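Local coordinates for protein PLP-Dependent L-Arginine Hydroxylase MppP (Streptomyces wadayamensis, PDB 5DJ3) that hydroxylates L-arginine using pyridoxal 5'-phosphate, on an aminotransferase fold, at residues V312-R317 / H349-A354; L23-G28 / H329-L334. All coordinates share one frame; numbering follows the deposited sequence.

In the fold
The chain is modelled from Leu23, and its first residues, 23-28, supply one side of contact 2. They pair with 329-334, so contact 2 closes a loop of 300 residues and brings the N-terminal arm onto the small C-terminal part of the fold. Contact 1 joins 312-317 to 349-354, two neighbouring strands of the four-stranded antiparallel sheet, and closes a loop of 31 residues. That loop holds helix 319-328 and segment 329-334, so the two contacts cross. They also touch: Arg352 is hydrogen-bonded through its backbone N to Leu334 O and through its side chain to Ala26 O. Both contacts reach the carboxylate of the D-arginine-cofactor adduct.

Contact 1 (V312-R317 / H349-A354); sequences VAFAGR and HMVRIA. With 5DK ((E)-N~2~-({3-hydroxy-2-methyl-5-[(phosphonooxy)methyl]pyridin-4-yl}methylidene)-D-arginine), chain E.
Strands 309-314 and 350-354 are antiparallel neighbours in the small four-stranded sheet, and Arg352 on the second grips the carboxylate of the D-arginine adduct of the cofactor, consistent with the carboxylate-binding arginine of related aminotransferases. Val312 and Val351 form a hydrogen-bonded pair: Val312 N reaches Val351 O at 2.8 Å, and Val351 N returns to Val312 O. Phe314 N donates to His349 O, just before the second strand begins. That same oxygen sits over one face of the Phe314 ring, 3.2 Å from CD1, while the CZ end of the ring meets Val351 CG1 at 3.7 Å. Beyond the strand, His349 ND1 donates to Arg317 O at 2.9 Å, from above the carbonyl plane. With CG1 of Val312 anti to the backbone N (chi1 -176°), CG2 turns beside that N and meets Ile353 CD1 at 3.6 Å. Arg352 binds the ligand with two nitrogens: NH1 to 5DK O at 2.7 Å and NH2 to 5DK OXT at 2.9 Å. Asn160 and Ala26 O also hold this guanidinium. Helix 359-372 packs against Ile353 through Leu362 and Leu369. Strand 298-299 flanks 309-314, and strand 334-335 flanks 350-354.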
loop_
_atom_site.group_PDB
_atom_site.type_symbol
_atom_site.label_atom_id
_atom_site.label_comp_id
_atom_site.label_asym_id
_atom_site.label_seq_id
_atom_site.Cartn_x
_atom_site.Cartn_y
_atom_site.Cartn_z
ATOM N N VAL A 312 -8.633 29.061 -1.917
ATOM C CA VAL A 312 -8.616 30.511 -1.863
ATOM C C VAL A 312 -8.172 31.015 -3.229
ATOM O O VAL A 312 -7.153 30.559 -3.751
ATOM C CB VAL A 312 -7.668 31.027 -0.766
ATOM C CG1 VAL A 312 -7.749 32.533 -0.680
ATOM C CG2 VAL A 312 -8.031 30.434 0.560
ATOM N N ALA A 313 -8.917 31.966 -3.793
ATOM C CA ALA A 313 -8.591 32.592 -5.063
ATOM C C ALA A 313 -8.037 33.992 -4.857
ATOM O O ALA A 313 -8.357 34.685 -3.885
ATOM C CB ALA A 313 -9.824 32.690 -5.962
ATOM N N PHE A 314 -7.233 34.431 -5.810
ATOM C CA PHE A 314 -6.746 35.793 -5.737
ATOM C C PHE A 314 -6.555 36.322 -7.144
ATOM O O PHE A 314 -6.397 35.562 -8.100
ATOM C CB PHE A 314 -5.456 35.875 -4.929
ATOM C CG PHE A 314 -4.733 34.599 -4.866
ATOM C CD1 PHE A 314 -3.969 34.187 -5.942
ATOM C CD2 PHE A 314 -4.854 33.773 -3.756
ATOM C CE1 PHE A 314 -3.308 32.981 -5.914
ATOM C CE2 PHE A 314 -4.210 32.567 -3.718
ATOM C CZ PHE A 314 -3.431 32.168 -4.806
ATOM N N ALA A 315 -6.634 37.635 -7.259
ATOM C CA ALA A 315 -6.414 38.299 -8.524
ATOM C C ALA A 315 -5.002 38.871 -8.543
ATOM O O ALA A 315 -4.361 39.052 -7.503
ATOM C CB ALA A 315 -7.466 39.392 -8.743
ATOM N N GLY A 316 -4.511 39.128 -9.748
ATOM C CA GLY A 316 -3.178 39.664 -9.902
ATOM C C GLY A 316 -2.134 38.577 -9.939
ATOM O O GLY A 316 -1.529 38.328 -10.985
ATOM N N ARG A 317 -1.934 37.897 -8.822
ATOM C CA ARG A 317 -0.810 36.982 -8.692
ATOM C C ARG A 317 -1.216 35.519 -8.897
ATOM O O ARG A 317 -2.393 35.160 -8.997
ATOM C CB ARG A 317 -0.134 37.172 -7.331
ATOM C CG ARG A 317 -1.076 37.190 -6.145
ATOM C CD ARG A 317 -0.271 37.377 -4.877
ATOM N NE ARG A 317 0.190 38.752 -4.692
ATOM C CZ ARG A 317 1.194 39.102 -3.891
ATOM N NH1 ARG A 317 1.871 38.186 -3.218
ATOM N NH2 ARG A 317 1.529 40.373 -3.761
ATOM N N HIS A 349 -4.686 30.655 -10.293
ATOM C CA HIS A 349 -4.951 31.788 -9.419
ATOM C C HIS A 349 -5.504 31.385 -8.058
ATOM O O HIS A 349 -6.085 32.225 -7.357
ATOM C CB HIS A 349 -5.868 32.772 -10.141
ATOM C CG HIS A 349 -5.188 33.432 -11.312
ATOM N ND1 HIS A 349 -4.253 34.437 -11.160
ATOM C CD2 HIS A 349 -5.240 33.169 -12.640
ATOM C CE1 HIS A 349 -3.798 34.800 -12.346
ATOM N NE2 HIS A 349 -4.378 34.042 -13.261
ATOM N N MET A 350 -5.212 30.147 -7.617
ATOM C CA MET A 350 -5.762 29.607 -6.374
ATOM C C MET A 350 -4.708 28.820 -5.614
ATOM O O MET A 350 -3.845 28.175 -6.214
ATOM C CB MET A 350 -6.974 28.670 -6.627
ATOM C CG MET A 350 -8.213 29.364 -7.191
ATOM S SD MET A 350 -9.601 28.214 -7.486
ATOM C CE MET A 350 -8.948 27.285 -8.854
ATOM N N VAL A 351 -4.808 28.847 -4.280
ATOM C CA VAL A 351 -4.133 27.869 -3.438
ATOM C C VAL A 351 -5.184 27.106 -2.637
ATOM O O VAL A 351 -6.342 27.528 -2.521
ATOM C CB VAL A 351 -3.071 28.496 -2.499
ATOM C CG1 VAL A 351 -1.987 29.118 -3.317
ATOM C CG2 VAL A 351 -3.678 29.546 -1.568
ATOM N N ARG A 352 -4.759 25.954 -2.112
ATOM C CA ARG A 352 -5.533 25.121 -1.199
ATOM C C ARG A 352 -4.923 25.158 0.201
ATOM O O ARG A 352 -3.698 25.100 0.368
ATOM C CB ARG A 352 -5.595 23.663 -1.700
ATOM C CG ARG A 352 -6.769 22.901 -1.197
ATOM C CD ARG A 352 -6.676 21.410 -1.555
ATOM N NE ARG A 352 -5.679 20.777 -0.695
ATOM C CZ ARG A 352 -5.501 19.474 -0.560
ATOM N NH1 ARG A 352 -6.274 18.600 -1.221
ATOM N NH2 ARG A 352 -4.569 19.043 0.274
ATOM N N ILE A 353 -5.788 25.230 1.202
ATOM C CA ILE A 353 -5.402 25.280 2.607
ATOM C C ILE A 353 -6.008 24.066 3.299
ATOM O O ILE A 353 -7.192 23.764 3.102
ATOM C CB ILE A 353 -5.869 26.587 3.262
ATOM C CG1 ILE A 353 -5.175 27.782 2.602
ATOM C CG2 ILE A 353 -5.551 26.595 4.767
ATOM C CD1 ILE A 353 -5.810 29.067 2.969
ATOM N N ALA A 354 -5.182 23.337 4.059
ATOM C CA ALA A 354 -5.665 22.242 4.893
ATOM C C ALA A 354 -6.271 22.778 6.190
ATOM O O ALA A 354 -5.612 23.507 6.948
ATOM C CB ALA A 354 -4.527 21.269 5.218
HETATM C C2 5DK E . -8.934 11.287 -2.895
HETATM C C3 5DK E . -7.929 12.033 -2.298
HETATM C C4 5DK E . -6.721 11.433 -1.947
HETATM C C5 5DK E . -6.603 10.074 -2.244
HETATM C C6 5DK E . -7.653 9.386 -2.838
HETATM C CB 5DK E . -3.811 13.328 0.455
HETATM O O3 5DK E . -8.180 13.386 -2.082
HETATM O O1P 5DK E . -4.409 7.962 1.638
HETATM O O2P 5DK E . -3.747 7.133 -0.622
HETATM O O3P 5DK E . -2.880 9.271 0.171
HETATM O O4P 5DK E . -5.352 9.176 -0.494
HETATM N N 5DK E . -5.783 13.362 -0.946
HETATM P P 5DK E . -4.101 8.384 0.204
HETATM C C2A 5DK E . -10.224 12.027 -3.277
HETATM C C4A 5DK E . -5.526 12.171 -1.271
HETATM C C5A 5DK E . -5.311 9.335 -1.882
HETATM N N1 5DK E . -8.777 9.992 -3.147
HETATM C CA 5DK E . -4.524 14.060 -0.688
HETATM C C 5DK E . -4.765 15.518 -0.281
HETATM O O 5DK E . -5.855 16.088 -0.451
HETATM C CG 5DK E . -2.279 13.232 0.241
HETATM C CD 5DK E . -1.727 11.957 0.923
HETATM N NE 5DK E . -1.394 12.258 2.322
HETATM C CZ 5DK E . -0.521 11.356 3.089
HETATM N NH1 5DK E . -0.354 9.950 2.693
HETATM N NH2 5DK E . 0.069 11.794 4.108
HETATM O OXT 5DK E . -3.874 16.236 0.236
#

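Contact 2 (L23-G28 / H329-L334); sequences LNIADG and HHVFAL. With 5DK ((E)-N~2~-({3-hydroxy-2-methyl-5-[(phosphonooxy)methyl]pyridin-4-yl}methylidene)-D-arginine), chain E.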
loop_
_atom_site.group_PDB
_atom_site.type_symbol
_atom_site.label_atom_id
_atom_site.label_comp_id
_atom_site.label_asym_id
_atom_site.label_seq_id
_atom_site.Cartn_x
_atom_site.Cartn_y
_atom_site.Cartn_z
ATOM N N LEU A 23 4.637 25.268 9.996
ATOM C CA LEU A 23 3.263 25.659 9.655
ATOM C C LEU A 23 2.803 25.031 8.325
ATOM O O LEU A 23 2.806 25.664 7.269
ATOM C CB LEU A 23 3.142 27.180 9.581
ATOM C CG LEU A 23 3.421 27.913 10.887
ATOM C CD1 LEU A 23 3.932 29.263 10.567
ATOM C CD2 LEU A 23 2.162 28.032 11.706
ATOM N N ASN A 24 2.430 23.766 8.399
ATOM C CA ASN A 24 2.013 22.999 7.241
ATOM C C ASN A 24 0.502 23.097 7.134
ATOM O O ASN A 24 -0.215 22.611 8.016
ATOM C CB ASN A 24 2.437 21.543 7.370
ATOM C CG ASN A 24 2.054 20.722 6.154
ATOM O OD1 ASN A 24 0.910 20.775 5.675
ATOM N ND2 ASN A 24 3.029 19.991 5.614
ATOM N N ILE A 25 0.030 23.725 6.063
ATOM C CA ILE A 25 -1.384 23.757 5.710
ATOM C C ILE A 25 -1.550 23.215 4.289
ATOM O O ILE A 25 -2.352 23.727 3.506
ATOM C CB ILE A 25 -1.945 25.187 5.841
ATOM C CG1 ILE A 25 -1.010 26.183 5.157
ATOM C CG2 ILE A 25 -2.103 25.555 7.295
ATOM C CD1 ILE A 25 -1.616 27.545 4.968
ATOM N N ALA A 26 -0.800 22.174 3.944
ATOM C CA ALA A 26 -0.779 21.656 2.585
ATOM C C ALA A 26 -1.499 20.310 2.523
ATOM O O ALA A 26 -2.614 20.231 2.012
ATOM C CB ALA A 26 0.651 21.503 2.074
ATOM N N ASP A 27 -0.851 19.264 3.014
ATOM C CA ASP A 27 -1.396 17.918 3.029
ATOM C C ASP A 27 -2.825 17.875 3.589
ATOM O O ASP A 27 -3.120 18.459 4.632
ATOM C CB ASP A 27 -0.452 17.067 3.878
ATOM C CG ASP A 27 -0.936 15.692 4.063
ATOM O OD1 ASP A 27 -1.261 15.031 3.053
ATOM O OD2 ASP A 27 -0.990 15.277 5.230
ATOM N N GLY A 28 -3.710 17.147 2.906
ATOM C CA GLY A 28 -5.096 17.043 3.337
ATOM C C GLY A 28 -5.315 16.251 4.615
ATOM O O GLY A 28 -6.346 16.430 5.269
ATOM N N HIS A 329 8.307 32.504 4.731
ATOM C CA HIS A 329 7.946 32.618 6.135
ATOM C C HIS A 329 7.680 31.257 6.778
ATOM O O HIS A 329 7.140 31.205 7.885
ATOM C CB HIS A 329 6.731 33.544 6.274
ATOM C CG HIS A 329 6.989 34.949 5.812
ATOM N ND1 HIS A 329 6.721 35.371 4.527
ATOM C CD2 HIS A 329 7.495 36.023 6.462
ATOM C CE1 HIS A 329 7.050 36.647 4.405
ATOM N NE2 HIS A 329 7.523 37.065 5.565
ATOM N N HIS A 330 8.039 30.160 6.098
ATOM C CA HIS A 330 7.916 28.786 6.605
ATOM C C HIS A 330 6.462 28.308 6.675
ATOM O O HIS A 330 6.127 27.429 7.476
ATOM C CB HIS A 330 8.592 28.609 7.980
ATOM C CG HIS A 330 10.077 28.803 7.961
ATOM N ND1 HIS A 330 10.942 27.897 7.383
ATOM C CD2 HIS A 330 10.851 29.802 8.444
ATOM C CE1 HIS A 330 12.183 28.330 7.513
ATOM N NE2 HIS A 330 12.156 29.486 8.150
ATOM N N VAL A 331 5.598 28.855 5.822
ATOM C CA VAL A 331 4.217 28.393 5.669
ATOM C C VAL A 331 4.097 27.660 4.338
ATOM O O VAL A 331 4.495 28.187 3.292
ATOM C CB VAL A 331 3.226 29.563 5.757
ATOM C CG1 VAL A 331 1.818 29.085 5.485
ATOM C CG2 VAL A 331 3.318 30.189 7.127
ATOM N N PHE A 332 3.563 26.438 4.385
ATOM C CA PHE A 332 3.496 25.541 3.225
ATOM C C PHE A 332 2.030 25.263 2.922
ATOM O O PHE A 332 1.374 24.493 3.635
ATOM C CB PHE A 332 4.259 24.239 3.478
ATOM C CG PHE A 332 5.738 24.424 3.747
ATOM C CD1 PHE A 332 6.650 24.486 2.701
ATOM C CD2 PHE A 332 6.210 24.497 5.046
ATOM C CE1 PHE A 332 8.006 24.645 2.953
ATOM C CE2 PHE A 332 7.559 24.649 5.309
ATOM C CZ PHE A 332 8.462 24.727 4.260
ATOM N N ALA A 333 1.518 25.914 1.884
ATOM C CA ALA A 333 0.218 25.611 1.316
ATOM C C ALA A 333 0.427 24.831 0.011
ATOM O O ALA A 333 1.526 24.359 -0.266
ATOM C CB ALA A 333 -0.574 26.903 1.119
ATOM N N LEU A 334 -0.629 24.705 -0.801
ATOM C CA LEU A 334 -0.609 23.962 -2.058
ATOM C C LEU A 334 -1.129 24.836 -3.186
ATOM O O LEU A 334 -2.261 25.344 -3.102
ATOM C CB LEU A 334 -1.488 22.714 -2.011
ATOM C CG LEU A 334 -1.035 21.334 -1.565
ATOM C CD1 LEU A 334 -2.153 20.302 -2.002
ATOM C CD2 LEU A 334 0.320 20.983 -2.131
HETATM C C2 5DK E . -8.934 11.287 -2.895
HETATM C C3 5DK E . -7.929 12.033 -2.298
HETATM C C4 5DK E . -6.721 11.433 -1.947
HETATM C C5 5DK E . -6.603 10.074 -2.244
HETATM C C6 5DK E . -7.653 9.386 -2.838
HETATM C CB 5DK E . -3.811 13.328 0.455
HETATM O O3 5DK E . -8.180 13.386 -2.082
HETATM O O1P 5DK E . -4.409 7.962 1.638
HETATM O O2P 5DK E . -3.747 7.133 -0.622
HETATM O O3P 5DK E . -2.880 9.271 0.171
HETATM O O4P 5DK E . -5.352 9.176 -0.494
HETATM N N 5DK E . -5.783 13.362 -0.946
HETATM P P 5DK E . -4.101 8.384 0.204
HETATM C C2A 5DK E . -10.224 12.027 -3.277
HETATM C C4A 5DK E . -5.526 12.171 -1.271
HETATM C C5A 5DK E . -5.311 9.335 -1.882
HETATM N N1 5DK E . -8.777 9.992 -3.147
HETATM C CA 5DK E . -4.524 14.060 -0.688
HETATM C C 5DK E . -4.765 15.518 -0.281
HETATM O O 5DK E . -5.855 16.088 -0.451
HETATM C CG 5DK E . -2.279 13.232 0.241
HETATM C CD 5DK E . -1.727 11.957 0.923
HETATM N NE 5DK E . -1.394 12.258 2.322
HETATM C CZ 5DK E . -0.521 11.356 3.089
HETATM N NH1 5DK E . -0.354 9.950 2.693
HETATM N NH2 5DK E . 0.069 11.794 4.108
HETATM O OXT 5DK E . -3.874 16.236 0.236
#
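Leu23 and Val331 meet where the N-terminal arm runs alongside the loop after helix 319-328. Two backbone bonds join the segments. Phe332 N donates to Leu23 O at 3.1 Å, and Ile25 N donates to Phe332 O at 2.9 Å. Ala26 N also lies near Phe332 O, but the angle is poor; its hydrogen goes instead to Asn24 OD1 at 2.8 Å, nearly straight at 170°, which makes an Asx turn. Arm carbonyls are used too: Asn24 O and Asp27 O accept from Arg357, Ala26 O from Arg352, and Ile25 O pairs with the backbone of Ala354. The last two residues of 23-28 reach the ligand. Gly28 N donates to 5DK OXT at 2.8 Å, and Asp27 OD1 accepts from 5DK NE at 2.9 Å, so carboxylate and guanidinium of the bound D-arginine are both recognised. Leu23 CD1 touches Val331 CG2 at 3.6 Å. Ile25 CG1, set between its backbone N and carbonyl carbon (chi1 48°), carries CD1 over to Val331 CG1 at 3.8 Å and to Ala333 CB. Helix 359-372 covers Leu23 and Ile25, helix 319-328 packs on Val331 and Ala333, and Leu334 starts strand 334-335 beside strand 350-354.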